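Local structure of transcriptional regulator (GntR family) (Enterococcus faecalis, 3DDV) at residues 8-22 against 30-42. The protein probably acts as a GntR-family transcriptional regulator whose UTRA domain would sense a small effector molecule and modulate DNA binding. Residues are numbered along the deposited sequence; the frame is centred on the assembly and turned at random.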
loop_
_atom_site.group_PDB
_atom_site.type_symbol
_atom_site.label_atom_id
_atom_site.label_comp_id
_atom_site.label_asym_id
_atom_site.label_seq_id
_atom_site.Cartn_x
_atom_site.Cartn_y
_atom_site.Cartn_z
ATOM N N SER B 8 35.498 -1.666 -16.326
ATOM C CA SER B 8 34.289 -1.598 -17.136
ATOM C C SER B 8 34.660 -1.900 -18.572
ATOM O O SER B 8 35.749 -1.602 -18.997
ATOM C CB SER B 8 33.666 -0.194 -17.024
ATOM O OG SER B 8 32.776 0.122 -18.104
ATOM N N ARG B 9 33.729 -2.455 -19.328
ATOM C CA ARG B 9 33.977 -2.883 -20.702
ATOM C C ARG B 9 32.846 -2.392 -21.635
ATOM O O ARG B 9 31.677 -2.777 -21.473
ATOM C CB ARG B 9 34.062 -4.420 -20.697
ATOM C CG ARG B 9 34.390 -5.078 -22.032
ATOM C CD ARG B 9 33.792 -6.484 -22.161
ATOM N NE ARG B 9 33.314 -6.682 -23.533
ATOM C CZ ARG B 9 32.441 -7.607 -23.934
ATOM N NH1 ARG B 9 31.910 -8.477 -23.081
ATOM N NH2 ARG B 9 32.089 -7.667 -25.216
ATOM N N THR B 10 33.175 -1.554 -22.611
ATOM C CA THR B 10 32.186 -1.167 -23.615
ATOM C C THR B 10 31.946 -2.284 -24.611
ATOM O O THR B 10 32.756 -2.532 -25.443
ATOM C CB THR B 10 32.604 0.065 -24.402
ATOM O OG1 THR B 10 33.067 1.073 -23.515
ATOM C CG2 THR B 10 31.438 0.617 -25.127
ATOM N N VAL B 11 30.811 -2.939 -24.513
ATOM C CA VAL B 11 30.358 -3.943 -25.469
ATOM C C VAL B 11 29.914 -3.409 -26.854
ATOM O O VAL B 11 30.055 -4.096 -27.856
ATOM C CB VAL B 11 29.153 -4.659 -24.861
ATOM C CG1 VAL B 11 28.363 -5.479 -25.917
ATOM C CG2 VAL B 11 29.615 -5.484 -23.687
ATOM N N SER B 12 29.283 -2.242 -26.911
ATOM C CA SER B 12 29.035 -1.600 -28.198
ATOM C C SER B 12 28.874 -0.087 -28.074
ATOM O O SER B 12 28.688 0.447 -26.989
ATOM C CB SER B 12 27.828 -2.199 -28.895
ATOM O OG SER B 12 26.701 -1.926 -28.140
ATOM N N TYR B 13 28.949 0.592 -29.208
ATOM C CA TYR B 13 29.051 2.023 -29.192
ATOM C C TYR B 13 28.858 2.535 -30.610
ATOM O O TYR B 13 29.692 2.340 -31.460
ATOM C CB TYR B 13 30.431 2.409 -28.657
ATOM C CG TYR B 13 30.632 3.865 -28.374
ATOM C CD1 TYR B 13 30.313 4.398 -27.149
ATOM C CD2 TYR B 13 31.156 4.698 -29.313
ATOM C CE1 TYR B 13 30.506 5.736 -26.873
ATOM C CE2 TYR B 13 31.371 6.039 -29.046
ATOM C CZ TYR B 13 31.036 6.550 -27.820
ATOM O OH TYR B 13 31.252 7.879 -27.551
ATOM N N PHE B 14 27.731 3.176 -30.859
ATOM C CA PHE B 14 27.416 3.673 -32.176
ATOM C C PHE B 14 26.206 4.590 -32.197
ATOM O O PHE B 14 25.356 4.575 -31.290
ATOM C CB PHE B 14 27.185 2.514 -33.130
ATOM C CG PHE B 14 26.032 1.639 -32.768
ATOM C CD1 PHE B 14 26.244 0.388 -32.252
ATOM C CD2 PHE B 14 24.721 2.049 -33.005
ATOM C CE1 PHE B 14 25.181 -0.434 -31.944
ATOM C CE2 PHE B 14 23.647 1.227 -32.698
ATOM C CZ PHE B 14 23.873 -0.018 -32.182
ATOM N N VAL B 15 26.118 5.337 -33.279
ATOM C CA VAL B 15 25.079 6.304 -33.475
ATOM C C VAL B 15 23.903 5.685 -34.222
ATOM O O VAL B 15 24.063 4.930 -35.170
ATOM C CB VAL B 15 25.655 7.474 -34.256
ATOM C CG1 VAL B 15 24.612 8.437 -34.640
ATOM C CG2 VAL B 15 26.712 8.145 -33.429
ATOM N N ALA B 16 22.702 6.008 -33.790
ATOM C CA ALA B 16 21.501 5.428 -34.371
ATOM C C ALA B 16 20.419 6.464 -34.358
ATOM O O ALA B 16 20.512 7.459 -33.650
ATOM C CB ALA B 16 21.059 4.246 -33.582
ATOM N N LYS B 17 19.407 6.256 -35.176
ATOM C CA LYS B 17 18.243 7.097 -35.089
ATOM C C LYS B 17 17.442 6.440 -33.977
ATOM O O LYS B 17 17.524 5.252 -33.769
ATOM C CB LYS B 17 17.543 7.238 -36.465
ATOM C CG LYS B 17 18.559 7.716 -37.527
ATOM C CD LYS B 17 18.083 8.731 -38.524
ATOM C CE LYS B 17 17.093 8.062 -39.569
ATOM N NZ LYS B 17 17.163 8.566 -41.019
ATOM N N PRO B 18 16.721 7.220 -33.208
ATOM C CA PRO B 18 16.181 6.661 -31.999
ATOM C C PRO B 18 15.003 5.746 -32.239
ATOM O O PRO B 18 14.258 5.958 -33.171
ATOM C CB PRO B 18 15.706 7.908 -31.241
ATOM C CG PRO B 18 15.364 8.876 -32.338
ATOM C CD PRO B 18 16.356 8.626 -33.402
ATOM N N SER B 19 14.826 4.767 -31.363
ATOM C CA SER B 19 13.599 3.971 -31.290
ATOM C C SER B 19 12.422 4.796 -30.683
ATOM O O SER B 19 12.610 5.916 -30.184
ATOM C CB SER B 19 13.880 2.777 -30.392
ATOM O OG SER B 19 13.922 3.188 -29.028
ATOM N N SER B 20 11.220 4.237 -30.674
ATOM C CA SER B 20 10.094 4.938 -30.046
ATOM C C SER B 20 10.322 5.316 -28.583
ATOM O O SER B 20 10.079 6.462 -28.156
ATOM C CB SER B 20 8.844 4.067 -30.119
ATOM O OG SER B 20 8.750 3.521 -31.424
ATOM N N SER B 21 10.744 4.347 -27.786
ATOM C CA SER B 21 10.889 4.642 -26.381
ATOM C C SER B 21 12.015 5.678 -26.249
ATOM O O SER B 21 11.957 6.562 -25.393
ATOM C CB SER B 21 11.110 3.381 -25.548
ATOM O OG SER B 21 12.441 3.036 -25.512
ATOM N N GLU B 22 13.003 5.612 -27.137
ATOM C CA GLU B 22 14.070 6.570 -27.046
ATOM C C GLU B 22 13.549 7.954 -27.427
ATOM O O GLU B 22 13.931 8.939 -26.830
ATOM C CB GLU B 22 15.275 6.127 -27.882
ATOM C CG GLU B 22 16.001 4.937 -27.261
ATOM C CD GLU B 22 17.140 4.387 -28.112
ATOM O OE1 GLU B 22 17.130 4.583 -29.336
ATOM O OE2 GLU B 22 18.051 3.750 -27.550
ATOM N N PRO B 30 11.937 11.447 -34.752
ATOM C CA PRO B 30 12.672 10.416 -35.435
ATOM C C PRO B 30 13.705 11.260 -36.133
ATOM O O PRO B 30 13.484 12.489 -36.271
ATOM C CB PRO B 30 11.650 9.861 -36.424
ATOM C CG PRO B 30 10.759 11.056 -36.735
ATOM C CD PRO B 30 10.624 11.698 -35.373
ATOM N N GLU B 31 14.814 10.696 -36.552
ATOM C CA GLU B 31 15.807 11.531 -37.253
ATOM C C GLU B 31 16.728 12.366 -36.384
ATOM O O GLU B 31 17.729 12.812 -36.893
ATOM C CB GLU B 31 15.171 12.471 -38.323
ATOM C CG GLU B 31 14.142 11.809 -39.278
ATOM C CD GLU B 31 14.752 10.637 -40.034
ATOM O OE1 GLU B 31 15.727 10.914 -40.773
ATOM O OE2 GLU B 31 14.298 9.462 -39.852
ATOM N N ASP B 32 16.419 12.600 -35.111
ATOM C CA ASP B 32 17.472 13.091 -34.195
ATOM C C ASP B 32 18.347 11.917 -33.751
ATOM O O ASP B 32 17.916 11.060 -33.000
ATOM C CB ASP B 32 16.931 13.786 -32.941
ATOM C CG ASP B 32 16.055 14.985 -33.250
ATOM O OD1 ASP B 32 16.301 15.671 -34.266
ATOM O OD2 ASP B 32 15.116 15.247 -32.439
ATOM N N SER B 33 19.589 11.887 -34.194
ATOM C CA SER B 33 20.492 10.841 -33.777
ATOM C C SER B 33 20.717 10.849 -32.293
ATOM O O SER B 33 20.712 11.901 -31.651
ATOM C CB SER B 33 21.824 11.037 -34.452
ATOM O OG SER B 33 21.625 10.940 -35.841
ATOM N N ILE B 34 20.956 9.649 -31.779
ATOM C CA ILE B 34 21.362 9.398 -30.408
ATOM C C ILE B 34 22.650 8.572 -30.466
ATOM O O ILE B 34 22.951 7.935 -31.466
ATOM C CB ILE B 34 20.312 8.594 -29.665
ATOM C CG1 ILE B 34 20.079 7.242 -30.381
ATOM C CG2 ILE B 34 19.015 9.396 -29.555
ATOM C CD1 ILE B 34 19.914 5.995 -29.477
ATOM N N LEU B 35 23.428 8.630 -29.398
ATOM C CA LEU B 35 24.580 7.771 -29.213
ATOM C C LEU B 35 24.101 6.636 -28.353
ATOM O O LEU B 35 23.490 6.858 -27.329
ATOM C CB LEU B 35 25.697 8.508 -28.486
ATOM C CG LEU B 35 26.961 7.677 -28.282
ATOM C CD1 LEU B 35 27.554 7.317 -29.676
ATOM C CD2 LEU B 35 27.983 8.414 -27.414
ATOM N N ARG B 36 24.352 5.417 -28.769
ATOM C CA ARG B 36 23.857 4.309 -28.016
ATOM C C ARG B 36 25.021 3.504 -27.631
ATOM O O ARG B 36 25.836 3.156 -28.487
ATOM C CB ARG B 36 22.987 3.463 -28.882
ATOM C CG ARG B 36 22.057 2.630 -28.068
ATOM C CD ARG B 36 22.010 1.208 -28.517
ATOM N NE ARG B 36 20.738 0.693 -28.126
ATOM C CZ ARG B 36 19.600 0.979 -28.750
ATOM N NH1 ARG B 36 19.583 1.758 -29.872
ATOM N NH2 ARG B 36 18.459 0.453 -28.257
ATOM N N MET B 37 25.149 3.251 -26.347
ATOM C CA MET B 37 26.303 2.522 -25.822
ATOM C C MET B 37 25.886 1.514 -24.770
ATOM O O MET B 37 24.917 1.716 -24.022
ATOM C CB MET B 37 27.392 3.462 -25.326
ATOM C CG MET B 37 27.161 4.234 -24.050
ATOM S SD MET B 37 28.731 4.914 -23.419
ATOM C CE MET B 37 29.464 3.465 -22.640
ATOM N N GLU B 38 26.561 0.375 -24.816
ATOM C CA GLU B 38 26.263 -0.773 -23.971
ATOM C C GLU B 38 27.518 -1.097 -23.231
ATOM O O GLU B 38 28.595 -1.062 -23.826
ATOM C CB GLU B 38 25.928 -1.974 -24.815
ATOM C CG GLU B 38 24.557 -1.914 -25.352
ATOM C CD GLU B 38 24.247 -2.997 -26.333
ATOM O OE1 GLU B 38 25.080 -3.904 -26.570
ATOM O OE2 GLU B 38 23.148 -2.907 -26.876
ATOM N N ARG B 39 27.388 -1.479 -21.973
ATOM C CA ARG B 39 28.538 -1.521 -21.105
ATOM C C ARG B 39 28.327 -2.527 -19.966
ATOM O O ARG B 39 27.255 -2.585 -19.401
ATOM C CB ARG B 39 28.692 -0.102 -20.581
ATOM C CG ARG B 39 29.857 0.174 -19.715
ATOM C CD ARG B 39 29.445 0.966 -18.428
ATOM N NE ARG B 39 29.056 2.362 -18.692
ATOM C CZ ARG B 39 29.915 3.373 -18.876
ATOM N NH1 ARG B 39 31.237 3.184 -18.843
ATOM N NH2 ARG B 39 29.430 4.593 -19.106
ATOM N N ILE B 40 29.339 -3.349 -19.689
ATOM C CA ILE B 40 29.389 -4.228 -18.493
ATOM C C ILE B 40 30.387 -3.655 -17.467
ATOM O O ILE B 40 31.462 -3.235 -17.833
ATOM C CB ILE B 40 29.820 -5.669 -18.868
ATOM C CG1 ILE B 40 29.020 -6.167 -20.076
ATOM C CG2 ILE B 40 29.619 -6.583 -17.708
ATOM C CD1 ILE B 40 29.380 -7.525 -20.547
ATOM N N ARG B 41 29.997 -3.617 -16.198
ATOM C CA ARG B 41 30.892 -3.246 -15.075
ATOM C C ARG B 41 31.103 -4.440 -14.164
ATOM O O ARG B 41 30.219 -5.281 -13.983
ATOM C CB ARG B 41 30.336 -2.078 -14.247
ATOM C CG ARG B 41 29.964 -0.871 -15.133
ATOM C CD ARG B 41 29.486 0.403 -14.365
ATOM N NE ARG B 41 30.657 1.207 -13.998
ATOM C CZ ARG B 41 31.133 2.283 -14.645
ATOM N NH1 ARG B 41 30.519 2.823 -15.710
ATOM N NH2 ARG B 41 32.247 2.838 -14.190
ATOM N N PHE B 42 32.298 -4.473 -13.592
ATOM C CA PHE B 42 32.820 -5.602 -12.810
ATOM C C PHE B 42 33.208 -5.102 -11.438
ATOM O O PHE B 42 33.646 -3.984 -11.320
ATOM C CB PHE B 42 34.086 -6.166 -13.500
ATOM C CG PHE B 42 33.843 -6.662 -14.906
ATOM C CD1 PHE B 42 33.457 -7.976 -15.138
ATOM C CD2 PHE B 42 33.959 -5.803 -15.986
ATOM C CE1 PHE B 42 33.211 -8.434 -16.419
ATOM C CE2 PHE B 42 33.716 -6.253 -17.272
ATOM C CZ PHE B 42 33.335 -7.576 -17.488
#
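The ring of Tyr13 turns an edge to its non-hydrogen-bonded partner Met37 and a face to Leu35. With CG anti to the backbone N (chi1 -171°), it receives Leu35 CD1 over that face in a CH-pi contact, 4.2 Å from the ring centroid. Met37 SD lies in the ring plane at the edge, 5.1 Å from the same centroid, a Met-aromatic pair. Helix 65-70 packs on this part of the face, its Lys65 and Ile68 touching the tyrosine. Farther along the same face, Ser8 OG lies at the edge of the Arg39 guanidinium, whose own polar partners are Glu51 and the carbonyl of Thr69.

Strand 8-16, outermost within the chain, pairs antiparallel with strand 34-43 in the six-stranded sheet of the UTRA domain. A classic beta bulge interrupts the ladder: Val11 and Ser12 both face Glu38, whose carbonyl O takes only weak bonds from their N atoms, although Glu38 N returns a good one to Ser12 O at 3.0 Å.

On the other face, Ser12 OG reaches Glu38 OE1 in a weak hydrogen bond of 3.0 Å. Val11 CG2 touches Ile40 CG1 at 3.7 Å and also lies over one face of the Arg9 guanidinium. Beyond the strand, Ser19 and Glu22 form a capping box at the start of helix 20-26. Glu22 OE2, hydrogen-bonded to Ser54, lies over one face of the Arg36 guanidinium, 3.4 Å from Arg36 NH2; with no N-H directed at it, this salt bridge probably rests on charge alone. Past strand 8-16, Lys17 NZ meets the syn side of Glu31 OE1 at 2.8 Å in a salt bridge between two exposed residues.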